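Local coordinates for uncharacterized protein (Bordetella bronchiseptica, PDB 4XG0) that is of unknown specific function but belongs to a kinase family of acid-sugar catabolism, pairing a sugar-binding N-terminal domain with a nucleotide-binding C-terminal domain, at residues A[137-142]-A[147-152]; A[218-223]-A[243-248]; A[290-295]-A[340-345]; A[399-404]-A[418-423]. One frame throughout, in Å; residues are numbered along the deposited sequence.

Interaction 1: residues A[137-142]-A[147-152]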
loop_
_atom_site.group_PDB
_atom_site.type_symbol
_atom_site.label_atom_id
_atom_site.label_comp_id
_atom_site.label_asym_id
_atom_site.label_seq_id
_atom_site.Cartn_x
_atom_site.Cartn_y
_atom_site.Cartn_z
ATOM N N VAL A 137 -7.493 -15.920 -0.310
ATOM C CA VAL A 137 -6.042 -15.951 -0.354
ATOM C C VAL A 137 -5.564 -15.866 1.077
ATOM O O VAL A 137 -5.570 -14.799 1.699
ATOM C CB VAL A 137 -5.494 -14.803 -1.197
ATOM C CG1 VAL A 137 -3.962 -14.940 -1.327
ATOM C CG2 VAL A 137 -6.203 -14.779 -2.570
ATOM N N VAL A 138 -5.147 -17.004 1.598
ATOM C CA VAL A 138 -5.003 -17.166 3.031
ATOM C C VAL A 138 -3.542 -17.112 3.435
ATOM O O VAL A 138 -2.709 -17.942 3.007
ATOM C CB VAL A 138 -5.590 -18.507 3.476
ATOM C CG1 VAL A 138 -5.487 -18.643 4.956
ATOM C CG2 VAL A 138 -7.048 -18.609 3.059
ATOM N N CYS A 139 -3.219 -16.139 4.273
ATOM C CA CYS A 139 -1.863 -16.023 4.797
ATOM C C CYS A 139 -1.864 -15.255 6.136
ATOM O O CYS A 139 -1.763 -14.023 6.176
ATOM C CB CYS A 139 -0.981 -15.295 3.800
ATOM S SG CYS A 139 0.698 -14.994 4.437
ATOM N N PRO A 140 -1.919 -15.989 7.244
ATOM C CA PRO A 140 -2.073 -15.286 8.524
ATOM C C PRO A 140 -0.738 -14.823 9.138
ATOM O O PRO A 140 -0.664 -14.469 10.326
ATOM C CB PRO A 140 -2.767 -16.330 9.412
ATOM C CG PRO A 140 -3.359 -17.312 8.464
ATOM C CD PRO A 140 -2.347 -17.385 7.364
ATOM N N ALA A 141 0.322 -14.873 8.365
ATOM C CA ALA A 141 1.642 -14.441 8.872
ATOM C C ALA A 141 1.627 -13.056 9.475
ATOM O O ALA A 141 0.936 -12.147 8.984
ATOM C CB ALA A 141 2.671 -14.469 7.770
ATOM N N PHE A 142 2.467 -12.873 10.498
ATOM C CA PHE A 142 2.637 -11.564 11.118
ATOM C C PHE A 142 4.087 -11.529 11.534
ATOM O O PHE A 142 4.432 -11.807 12.677
ATOM C CB PHE A 142 1.703 -11.433 12.324
ATOM C CG PHE A 142 1.403 -10.011 12.722
ATOM C CD1 PHE A 142 2.130 -8.967 12.201
ATOM C CD2 PHE A 142 0.391 -9.750 13.614
ATOM C CE1 PHE A 142 1.828 -7.641 12.552
ATOM C CE2 PHE A 142 0.088 -8.418 13.964
ATOM C CZ PHE A 142 0.804 -7.398 13.438
ATOM N N ARG A 147 5.107 -14.688 13.620
ATOM C CA ARG A 147 4.294 -15.698 12.947
ATOM C C ARG A 147 4.627 -15.713 11.469
ATOM O O ARG A 147 4.684 -14.671 10.827
ATOM C CB ARG A 147 2.822 -15.435 13.161
ATOM C CG ARG A 147 2.324 -15.713 14.565
ATOM C CD ARG A 147 2.402 -14.478 15.430
ATOM N NE ARG A 147 1.713 -14.693 16.694
ATOM C CZ ARG A 147 2.310 -14.927 17.864
ATOM N NH1 ARG A 147 1.566 -15.152 18.939
ATOM N NH2 ARG A 147 3.636 -14.928 17.983
ATOM N N THR A 148 4.881 -16.893 10.941
ATOM C CA THR A 148 5.232 -17.047 9.544
ATOM C C THR A 148 4.453 -18.244 9.018
ATOM O O THR A 148 3.933 -19.023 9.800
ATOM C CB THR A 148 6.729 -17.246 9.349
ATOM O OG1 THR A 148 7.199 -18.411 10.076
ATOM C CG2 THR A 148 7.485 -16.012 9.834
ATOM N N VAL A 149 4.353 -18.339 7.696
ATOM C CA VAL A 149 3.721 -19.476 7.039
ATOM C C VAL A 149 4.792 -20.139 6.183
ATOM O O VAL A 149 5.366 -19.516 5.251
ATOM C CB VAL A 149 2.498 -19.058 6.194
ATOM C CG1 VAL A 149 1.979 -20.241 5.390
ATOM C CG2 VAL A 149 1.386 -18.489 7.106
ATOM N N ARG A 150 5.086 -21.391 6.531
ATOM C CA ARG A 150 6.186 -22.166 5.949
ATOM C C ARG A 150 5.686 -23.484 5.367
ATOM O O ARG A 150 5.262 -24.361 6.109
ATOM C CB ARG A 150 7.226 -22.474 7.019
ATOM C CG ARG A 150 7.768 -21.224 7.682
ATOM C CD ARG A 150 8.984 -21.543 8.543
ATOM N NE ARG A 150 9.238 -20.449 9.468
ATOM C CZ ARG A 150 10.305 -20.351 10.262
ATOM N NH1 ARG A 150 10.419 -19.289 11.054
ATOM N NH2 ARG A 150 11.236 -21.304 10.282
ATOM N N GLN A 151 5.771 -23.614 4.043
ATOM C CA GLN A 151 5.180 -24.742 3.330
ATOM C C GLN A 151 3.740 -24.975 3.844
ATOM O O GLN A 151 3.294 -26.132 4.046
ATOM C CB GLN A 151 6.064 -25.995 3.464
ATOM C CG GLN A 151 7.465 -25.750 2.883
ATOM C CD GLN A 151 8.246 -27.012 2.611
ATOM O OE1 GLN A 151 8.575 -27.762 3.520
ATOM N NE2 GLN A 151 8.555 -27.239 1.354
ATOM N N GLY A 152 3.051 -23.857 4.041
ATOM C CA GLY A 152 1.651 -23.834 4.433
ATOM C C GLY A 152 1.398 -23.970 5.920
ATOM O O GLY A 152 0.233 -23.906 6.344
#

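Interaction 2: residues A[218-223]-A[243-248]. With SO4 (sulfate ion), chain D.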
loop_
_atom_site.group_PDB
_atom_site.type_symbol
_atom_site.label_atom_id
_atom_site.label_comp_id
_atom_site.label_asym_id
_atom_site.label_seq_id
_atom_site.Cartn_x
_atom_site.Cartn_y
_atom_site.Cartn_z
ATOM N N ALA A 218 8.570 -8.445 3.465
ATOM C CA ALA A 218 8.767 -8.404 2.026
ATOM C C ALA A 218 7.865 -9.426 1.332
ATOM O O ALA A 218 7.314 -9.168 0.248
ATOM C CB ALA A 218 10.261 -8.635 1.658
ATOM N N ASP A 219 7.765 -10.610 1.927
ATOM C CA ASP A 219 6.950 -11.677 1.361
ATOM C C ASP A 219 5.496 -11.274 1.447
ATOM O O ASP A 219 4.733 -11.508 0.530
ATOM C CB ASP A 219 7.115 -12.972 2.131
ATOM C CG ASP A 219 8.401 -13.717 1.807
ATOM O OD1 ASP A 219 9.112 -13.426 0.826
ATOM O OD2 ASP A 219 8.697 -14.665 2.563
ATOM N N VAL A 220 5.118 -10.681 2.574
ATOM C CA VAL A 220 3.744 -10.220 2.764
ATOM C C VAL A 220 3.411 -9.106 1.770
ATOM O O VAL A 220 2.300 -9.069 1.183
ATOM C CB VAL A 220 3.479 -9.782 4.191
ATOM C CG1 VAL A 220 2.039 -9.301 4.320
ATOM C CG2 VAL A 220 3.703 -10.967 5.156
ATOM N N GLN A 221 4.359 -8.202 1.544
ATOM C CA GLN A 221 4.105 -7.104 0.599
ATOM C C GLN A 221 3.933 -7.606 -0.837
ATOM O O GLN A 221 3.054 -7.113 -1.598
ATOM C CB GLN A 221 5.231 -6.069 0.650
ATOM C CG GLN A 221 5.106 -4.927 -0.393
ATOM C CD GLN A 221 6.276 -3.982 -0.333
ATOM O OE1 GLN A 221 7.411 -4.356 -0.661
ATOM N NE2 GLN A 221 6.021 -2.752 0.100
ATOM N N ARG A 222 4.781 -8.565 -1.228
ATOM C CA ARG A 222 4.675 -9.183 -2.546
ATOM C C ARG A 222 3.305 -9.804 -2.701
ATOM O O ARG A 222 2.694 -9.720 -3.761
ATOM C CB ARG A 222 5.753 -10.266 -2.754
ATOM C CG ARG A 222 5.732 -10.931 -4.106
ATOM C CD ARG A 222 6.907 -11.907 -4.302
ATOM N NE ARG A 222 8.157 -11.353 -3.770
ATOM C CZ ARG A 222 8.852 -11.848 -2.740
ATOM N NH1 ARG A 222 8.481 -12.966 -2.108
ATOM N NH2 ARG A 222 9.960 -11.227 -2.356
ATOM N N LEU A 223 2.839 -10.492 -1.658
ATOM C CA LEU A 223 1.535 -11.144 -1.707
ATOM C C LEU A 223 0.436 -10.096 -1.809
ATOM O O LEU A 223 -0.493 -10.255 -2.588
ATOM C CB LEU A 223 1.301 -12.050 -0.470
ATOM C CG LEU A 223 -0.100 -12.642 -0.293
ATOM C CD1 LEU A 223 -0.505 -13.450 -1.483
ATOM C CD2 LEU A 223 -0.193 -13.513 0.934
ATOM N N ALA A 243 -2.478 -6.274 6.961
ATOM C CA ALA A 243 -3.285 -5.044 7.003
ATOM C C ALA A 243 -2.682 -3.824 6.333
ATOM O O ALA A 243 -3.263 -3.270 5.390
ATOM C CB ALA A 243 -3.707 -4.733 8.436
ATOM N N ALA A 244 -1.529 -3.358 6.788
ATOM C CA ALA A 244 -0.940 -2.171 6.184
ATOM C C ALA A 244 -0.547 -2.406 4.704
ATOM O O ALA A 244 -0.784 -1.571 3.850
ATOM C CB ALA A 244 0.211 -1.711 6.998
ATOM N N PRO A 245 0.046 -3.567 4.383
ATOM C CA PRO A 245 0.338 -3.837 2.977
ATOM C C PRO A 245 -0.903 -3.718 2.085
ATOM O O PRO A 245 -0.794 -3.143 1.011
ATOM C CB PRO A 245 0.870 -5.298 3.017
ATOM C CG PRO A 245 1.497 -5.368 4.362
ATOM C CD PRO A 245 0.603 -4.592 5.282
ATOM N N LEU A 246 -2.049 -4.196 2.539
ATOM C CA LEU A 246 -3.258 -4.128 1.739
ATOM C C LEU A 246 -3.765 -2.694 1.675
ATOM O O LEU A 246 -4.167 -2.228 0.606
ATOM C CB LEU A 246 -4.343 -5.029 2.307
ATOM C CG LEU A 246 -4.112 -6.510 2.097
ATOM C CD1 LEU A 246 -5.081 -7.359 2.970
ATOM C CD2 LEU A 246 -4.221 -6.849 0.563
ATOM N N ALA A 247 -3.769 -2.019 2.817
ATOM C CA ALA A 247 -4.114 -0.563 2.817
ATOM C C ALA A 247 -3.312 0.204 1.772
ATOM O O ALA A 247 -3.846 1.048 1.019
ATOM C CB ALA A 247 -3.894 0.024 4.184
ATOM N N ARG A 248 -1.995 -0.034 1.729
ATOM C CA ARG A 248 -1.148 0.606 0.766
ATOM C C ARG A 248 -1.369 0.165 -0.699
ATOM O O ARG A 248 -1.381 0.992 -1.620
ATOM C CB ARG A 248 0.323 0.417 1.165
ATOM C CG ARG A 248 0.721 1.122 2.456
ATOM C CD ARG A 248 2.208 1.127 2.673
ATOM N NE ARG A 248 2.645 -0.172 3.163
ATOM C CZ ARG A 248 2.801 -0.472 4.453
ATOM N NH1 ARG A 248 3.200 -1.688 4.786
ATOM N NH2 ARG A 248 2.522 0.414 5.405
HETATM S S SO4 D . 3.949 -1.093 8.588
HETATM O O1 SO4 D . 4.058 -2.221 7.626
HETATM O O2 SO4 D . 3.094 -1.382 9.755
HETATM O O3 SO4 D . 3.350 0.075 7.928
HETATM O O4 SO4 D . 5.276 -0.746 9.111
#

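Interaction 3: residues A[290-295]-A[340-345]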
loop_
_atom_site.group_PDB
_atom_site.type_symbol
_atom_site.label_atom_id
_atom_site.label_comp_id
_atom_site.label_asym_id
_atom_site.label_seq_id
_atom_site.Cartn_x
_atom_site.Cartn_y
_atom_site.Cartn_z
ATOM N N ALA A 290 24.108 22.866 -21.193
ATOM C CA ALA A 290 23.637 23.434 -22.452
ATOM C C ALA A 290 22.223 22.942 -22.780
ATOM O O ALA A 290 21.361 23.728 -23.180
ATOM C CB ALA A 290 24.583 23.083 -23.566
ATOM N N GLN A 291 21.972 21.650 -22.601
ATOM C CA GLN A 291 20.642 21.096 -22.903
ATOM C C GLN A 291 19.557 21.624 -21.975
ATOM O O GLN A 291 18.433 21.925 -22.415
ATOM C CB GLN A 291 20.681 19.561 -22.860
ATOM C CG GLN A 291 21.530 18.934 -23.980
ATOM C CD GLN A 291 21.777 17.440 -23.778
ATOM O OE1 GLN A 291 21.805 16.938 -22.650
ATOM N NE2 GLN A 291 21.938 16.724 -24.879
ATOM N N LEU A 292 19.870 21.727 -20.686
ATOM C CA LEU A 292 18.922 22.232 -19.716
ATOM C C LEU A 292 18.402 23.643 -20.102
ATOM O O LEU A 292 17.225 23.944 -19.868
ATOM C CB LEU A 292 19.545 22.222 -18.330
ATOM C CG LEU A 292 18.663 22.749 -17.217
ATOM C CD1 LEU A 292 17.299 22.078 -17.197
ATOM C CD2 LEU A 292 19.418 22.531 -15.912
ATOM N N ALA A 293 19.262 24.487 -20.693
ATOM C CA ALA A 293 18.848 25.832 -21.109
ATOM C C ALA A 293 18.184 25.866 -22.490
ATOM O O ALA A 293 17.804 26.935 -22.961
ATOM C CB ALA A 293 20.054 26.794 -21.085
ATOM N N ASP A 294 18.040 24.705 -23.125
ATOM C CA ASP A 294 17.535 24.599 -24.492
ATOM C C ASP A 294 16.133 24.003 -24.477
ATOM O O ASP A 294 15.943 22.820 -24.173
ATOM C CB ASP A 294 18.470 23.703 -25.303
ATOM C CG ASP A 294 18.173 23.744 -26.793
ATOM O OD1 ASP A 294 17.045 24.126 -27.177
ATOM O OD2 ASP A 294 19.076 23.383 -27.577
ATOM N N ASP A 295 15.128 24.825 -24.748
ATOM C CA ASP A 295 13.774 24.363 -24.489
ATOM C C ASP A 295 13.411 23.254 -25.473
ATOM O O ASP A 295 12.523 22.434 -25.198
ATOM C CB ASP A 295 12.752 25.498 -24.537
ATOM C CG ASP A 295 11.492 25.173 -23.743
ATOM O OD1 ASP A 295 11.603 24.885 -22.524
ATOM O OD2 ASP A 295 10.397 25.229 -24.344
ATOM N N GLY A 340 12.841 23.622 -11.793
ATOM C CA GLY A 340 11.593 23.891 -11.101
ATOM C C GLY A 340 10.519 24.316 -12.061
ATOM O O GLY A 340 9.374 23.859 -11.985
ATOM N N GLU A 341 10.875 25.214 -12.965
ATOM C CA GLU A 341 9.897 25.696 -13.937
ATOM C C GLU A 341 9.439 24.564 -14.850
ATOM O O GLU A 341 8.237 24.437 -15.123
ATOM C CB GLU A 341 10.462 26.843 -14.763
ATOM C CG GLU A 341 10.548 28.142 -13.984
ATOM C CD GLU A 341 9.696 29.253 -14.590
ATOM O OE1 GLU A 341 10.114 29.823 -15.626
ATOM O OE2 GLU A 341 8.615 29.558 -14.030
ATOM N N LEU A 342 10.384 23.749 -15.334
ATOM C CA LEU A 342 10.011 22.624 -16.219
ATOM C C LEU A 342 9.144 21.559 -15.496
ATOM O O LEU A 342 8.139 21.072 -16.040
ATOM C CB LEU A 342 11.275 21.987 -16.816
ATOM C CG LEU A 342 12.093 22.948 -17.710
ATOM C CD1 LEU A 342 13.380 22.316 -18.205
ATOM C CD2 LEU A 342 11.271 23.442 -18.899
ATOM N N ALA A 343 9.522 21.213 -14.271
ATOM C CA ALA A 343 8.735 20.276 -13.485
ATOM C C ALA A 343 7.304 20.778 -13.401
ATOM O O ALA A 343 6.356 20.002 -13.556
ATOM C CB ALA A 343 9.315 20.106 -12.095
ATOM N N ALA A 344 7.142 22.075 -13.159
ATOM C CA ALA A 344 5.785 22.643 -13.018
ATOM C C ALA A 344 5.034 22.562 -14.319
ATOM O O ALA A 344 3.830 22.242 -14.342
ATOM C CB ALA A 344 5.846 24.092 -12.541
ATOM N N ARG A 345 5.709 22.880 -15.419
ATOM C CA ARG A 345 5.058 22.771 -16.716
ATOM C C ARG A 345 4.530 21.353 -16.949
ATOM O O ARG A 345 3.412 21.155 -17.462
ATOM C CB ARG A 345 5.985 23.210 -17.834
ATOM C CG ARG A 345 6.070 24.714 -18.023
ATOM C CD ARG A 345 7.205 25.146 -18.954
ATOM N NE ARG A 345 7.204 24.452 -20.243
ATOM C CZ ARG A 345 8.176 24.563 -21.148
ATOM N NH1 ARG A 345 9.196 25.339 -20.903
ATOM N NH2 ARG A 345 8.119 23.899 -22.300
#

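Interaction 4: residues A[399-404]-A[418-423]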
loop_
_atom_site.group_PDB
_atom_site.type_symbol
_atom_site.label_atom_id
_atom_site.label_comp_id
_atom_site.label_asym_id
_atom_site.label_seq_id
_atom_site.Cartn_x
_atom_site.Cartn_y
_atom_site.Cartn_z
ATOM N N PRO A 399 0.137 15.934 -4.051
ATOM C CA PRO A 399 1.080 15.406 -3.053
ATOM C C PRO A 399 2.528 15.767 -3.364
ATOM O O PRO A 399 2.959 15.782 -4.523
ATOM C CB PRO A 399 0.864 13.908 -3.133
ATOM C CG PRO A 399 -0.611 13.765 -3.607
ATOM C CD PRO A 399 -0.670 14.863 -4.663
ATOM N N VAL A 400 3.258 16.103 -2.305
ATOM C CA VAL A 400 4.641 16.539 -2.419
ATOM C C VAL A 400 5.458 15.968 -1.256
ATOM O O VAL A 400 4.954 15.801 -0.136
ATOM C CB VAL A 400 4.752 18.110 -2.421
ATOM C CG1 VAL A 400 4.035 18.711 -1.210
ATOM C CG2 VAL A 400 6.188 18.561 -2.490
ATOM N N VAL A 401 6.714 15.651 -1.557
ATOM C CA VAL A 401 7.701 15.233 -0.586
ATOM C C VAL A 401 8.914 16.099 -0.815
ATOM O O VAL A 401 9.341 16.312 -1.949
ATOM C CB VAL A 401 8.119 13.752 -0.806
ATOM C CG1 VAL A 401 9.373 13.399 -0.010
ATOM C CG2 VAL A 401 6.981 12.801 -0.479
ATOM N N THR A 402 9.473 16.612 0.265
ATOM C CA THR A 402 10.679 17.387 0.150
ATOM C C THR A 402 11.774 16.751 1.021
ATOM O O THR A 402 11.511 16.038 2.010
ATOM C CB THR A 402 10.418 18.858 0.537
ATOM O OG1 THR A 402 9.703 18.885 1.774
ATOM C CG2 THR A 402 9.560 19.537 -0.524
ATOM N N LYS A 403 13.018 17.012 0.649
ATOM C CA LYS A 403 14.135 16.386 1.349
ATOM C C LYS A 403 15.394 17.190 1.137
ATOM O O LYS A 403 15.634 17.686 0.040
ATOM C CB LYS A 403 14.361 14.957 0.830
ATOM C CG LYS A 403 15.446 14.185 1.527
ATOM C CD LYS A 403 15.673 12.795 0.907
ATOM C CE LYS A 403 16.461 12.861 -0.408
ATOM N NZ LYS A 403 17.883 13.333 -0.187
ATOM N N ALA A 404 16.208 17.299 2.175
ATOM C CA ALA A 404 17.495 17.941 2.002
ATOM C C ALA A 404 18.382 17.030 1.142
ATOM O O ALA A 404 18.245 15.804 1.170
ATOM C CB ALA A 404 18.121 18.229 3.321
ATOM N N GLN A 418 7.075 5.758 -3.793
ATOM C CA GLN A 418 6.156 4.727 -3.389
ATOM C C GLN A 418 5.201 5.258 -2.311
ATOM O O GLN A 418 4.020 4.948 -2.331
ATOM C CB GLN A 418 6.944 3.500 -2.901
ATOM C CG GLN A 418 6.074 2.406 -2.295
ATOM C CD GLN A 418 6.854 1.159 -1.834
ATOM O OE1 GLN A 418 6.325 0.048 -1.878
ATOM N NE2 GLN A 418 8.082 1.350 -1.349
ATOM N N ALA A 419 5.712 6.089 -1.396
ATOM C CA ALA A 419 4.905 6.643 -0.305
ATOM C C ALA A 419 3.761 7.455 -0.841
ATOM O O ALA A 419 2.676 7.442 -0.266
ATOM C CB ALA A 419 5.733 7.481 0.578
ATOM N N ILE A 420 4.013 8.176 -1.924
ATOM C CA ILE A 420 2.957 9.023 -2.505
ATOM C C ILE A 420 1.896 8.099 -3.090
ATOM O O ILE A 420 0.694 8.269 -2.874
ATOM C CB ILE A 420 3.505 9.963 -3.582
ATOM C CG1 ILE A 420 4.289 11.128 -2.948
ATOM C CG2 ILE A 420 2.371 10.535 -4.419
ATOM C CD1 ILE A 420 5.164 11.913 -3.937
ATOM N N ARG A 421 2.345 7.102 -3.841
ATOM C CA ARG A 421 1.408 6.232 -4.531
ATOM C C ARG A 421 0.545 5.481 -3.534
ATOM O O ARG A 421 -0.628 5.286 -3.751
ATOM C CB ARG A 421 2.160 5.222 -5.375
ATOM C CG ARG A 421 2.947 5.850 -6.454
ATOM C CD ARG A 421 3.347 4.880 -7.528
ATOM N NE ARG A 421 3.414 5.684 -8.726
ATOM C CZ ARG A 421 2.362 5.966 -9.483
ATOM N NH1 ARG A 421 1.171 5.437 -9.222
ATOM N NH2 ARG A 421 2.518 6.747 -10.521
ATOM N N GLU A 422 1.165 5.053 -2.434
ATOM C CA GLU A 422 0.529 4.142 -1.497
ATOM C C GLU A 422 -0.228 4.807 -0.360
ATOM O O GLU A 422 -0.551 4.176 0.625
ATOM C CB GLU A 422 1.573 3.192 -0.952
ATOM C CG GLU A 422 2.084 2.278 -2.048
ATOM C CD GLU A 422 3.002 1.191 -1.538
ATOM O OE1 GLU A 422 3.593 1.336 -0.440
ATOM O OE2 GLU A 422 3.148 0.213 -2.285
ATOM N N ARG A 423 -0.466 6.113 -0.502
ATOM C CA ARG A 423 -1.309 6.845 0.418
ATOM C C ARG A 423 -2.598 7.212 -0.280
ATOM O O ARG A 423 -2.576 7.593 -1.448
ATOM C CB ARG A 423 -0.607 8.112 0.888
ATOM C CG ARG A 423 -1.482 9.031 1.696
ATOM C CD ARG A 423 -0.677 9.980 2.536
ATOM N NE ARG A 423 0.010 9.243 3.586
ATOM C CZ ARG A 423 -0.480 9.046 4.810
ATOM N NH1 ARG A 423 0.223 8.344 5.681
ATOM N NH2 ARG A 423 -1.660 9.545 5.165
#

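Interaction 1: residues A[137-142]-A[147-152]
Phe142 and Arg147 face each other as a single hydrogen-bonded antiparallel pair that closes a four-residue loop, a hairpin-like connection leaving the end of strand 135-139 in the parallel sheet of the sugar-binding N-terminal domain. Phe142 N donates to Arg147 O at 2.9 Å, and Arg147 N returns a bond to Phe142 O at 3.1 Å. That second carbonyl also takes the hydroxyl of Thr145 in the loop, so the turn is tied from inside as well as across its mouth. The chains stay close at Ala141 and Thr148, but past the bonded pair the contact is one of shape. Val149 supplies the bump: its CG2 methyl enters a shallow hollow formed by the backbone and side chains of 139-141, reaching Pro140 CD at 3.9 Å and Ala141 N at 4.0 Å, with the sulfur of Cys139 at the far rim. The first torsion of Val149 (chi1 173°) lays CG1 alongside the carbonyl carbon and leaves CG2 as the branch that meets the proline ring. Ala141 makes a smaller bump in return; its CB lies 3.7 Å from Arg147 O and close to Thr148 CA. Thr148 turns its own side chain from the contact, where its hydroxyl receives Arg150 NE in the guanidinium plane. Arg147 starts toward Phe142 but bends at chi2 (91°), and its side chain ends about 4 Å from a bound citrate, probably from the crystallisation liquor, though such molecules often mark pockets. At the root of that side chain, Arg147 CB lies 4.2 Å from Phe142 CB.

Interaction 2: residues A[218-223]-A[243-248]
Val220 and Pro245 form the close point between two neighbouring helices, 217-230 and 240-252. Here the CG1 methyl of Val220 comes to 4.0 Å from Pro245 CG, the two side chains meeting at a slant. The valine torsion (chi1 179°) carries CG1 opposite the backbone N and out to the proline ring. The backbones draw near here: Gln221 CA and Pro245 CA are 5.5 Å apart, and Pro245 CB lies 4.4 Å from Gln221 CA. The same proline lacks an N-H to bond with the preceding turn, and helix 240-252 is kinked there. No hydrogen bond joins the two segments, so this close side is held by apolar contact alone.

The other side is looser. The partly exposed Gln221 comes no nearer than 5.0 Å with its side chain, and Arg248, one turn beyond the proline, directs its guanidinium to a sulfate ion, probably from the crystallisation liquor. Both ends of that group are used: NH1 reaches sulfate O1 at 3.0 Å and NH2 reaches O3 at 2.7 Å, while Ala244 O sits over one face of the guanidinium. The chain's bend at chi3 (-78°) brings the group back over its own helix.

Helix 217-230 is the crossover of a beta-alpha-beta unit, linking strands 209-212 and 234-238, and helix 240-252 follows directly, a sequence typical of the layered alpha/beta fold.

Interaction 3: residues A[290-295]-A[340-345]
Asp295 and Leu342 mark the nearest backbones, their CA atoms 9.3 Å apart, as the corner between helices 289-292 and 295-304 faces the side of helix 334-349. This corner between two consecutive helices lies at the outer end of the nucleotide-binding C-terminal domain, beside edge strand 283-285 of its mixed sheet. Asp294 is the N-cap of the second helix. With this spacing it is the side chains that bridge the gap, in two layers. The inner layer is apolar: Leu292 CD1 touches Leu342 CD1 at 4.1 Å, and both leucines also rest on Trp285 of the edge strand. The first torsion of Leu292 (chi1 179°) swings its branches from the corner toward the other helix.

The outer layer is a salt bridge between side chains that approach from opposite directions. Arg345 offers both terminal nitrogens: NH1 meets Asp295 OD1 at 2.9 Å on the syn side of the carboxylate, whereas NH2 to OD2, at 3.3 Å, is weak. The inequality fits the twist of the two flat groups, whose planes stand 47° apart. Asp295 has a second and stronger partner in Arg338, which shares OD1 and whose NE also donates to Leu292 O. One carboxylate oxygen thus receives two arginines, an arrangement that would be expected to favour the charged aspartate. Arg345 itself is exposed, its side chain passing Trp298. Between the two layers lies a single seam, where Leu342 CD2 sits 3.9 Å from Asp295 OD1.

Interaction 4: residues A[399-404]-A[418-423]
Ile420 meets strand 399-403 with both of its branches, a different strand residue under each. Its CG2 methyl presses on Pro399 CB at 3.9 Å; its longer arm goes to Val401, whose CG2 lies 4.0 Å from both Ile420 CD1 and Ile420 CG1. The isoleucine's torsion (chi1 -75°) makes this division possible: CG1 stands opposite the carbonyl carbon and leads across to the valine, while CG2, opposite the backbone N, falls to the proline. Val401 answers with the branch beside its own N, CG2, and the two aliphatic side chains run at an angle to each other, neither alongside nor end-on. Pro399 contributes the flank of its ring at CB.

The spacing follows from strand alternation. Pro399 and Val401 point to the helix, whereas Val400 between them turns to the other face of the sheet and rests on Ile375. One helical side chain therefore spans two same-face strand positions, and no hydrogen bond crosses the contact.

The contact joins helix 412-421, the chain's last, to the mixed sheet of the nucleotide-binding C-terminal domain, a helix on the face of an alpha/beta sheet. Strand 399-403 pairs with strand 354-358 through bonds of Pro399 and Val401 to Val355, and with strand 385-391 through Val400 and Gly388. Leu387 of that second neighbour touches both Val401 and Ile420, and Ala416, one helical turn earlier, covers Val401 from the same helix.

How the interactions relate
The four contacts sample both domains. Interactions 1 and 2 are neighbours in the N-terminal one, their centres 13 Å apart: Leu223 of helix 217-230 packs against strand 135-139, with CD2 3.5 Å from Cys139 CB. Interaction 2 also reaches across to interaction 4, where Arg248 CD lies 3.4 Å from Glu422 OE1, so the residue just past the last helix meets helix 240-252 here. Interaction 3 is remote, its centre 22 Å from that of interaction 4 and 50 Å from that of interaction 1. Two bound anions mark the N-terminal half: the citrate near Arg147 of interaction 1 and the sulfate on Arg248 of interaction 2.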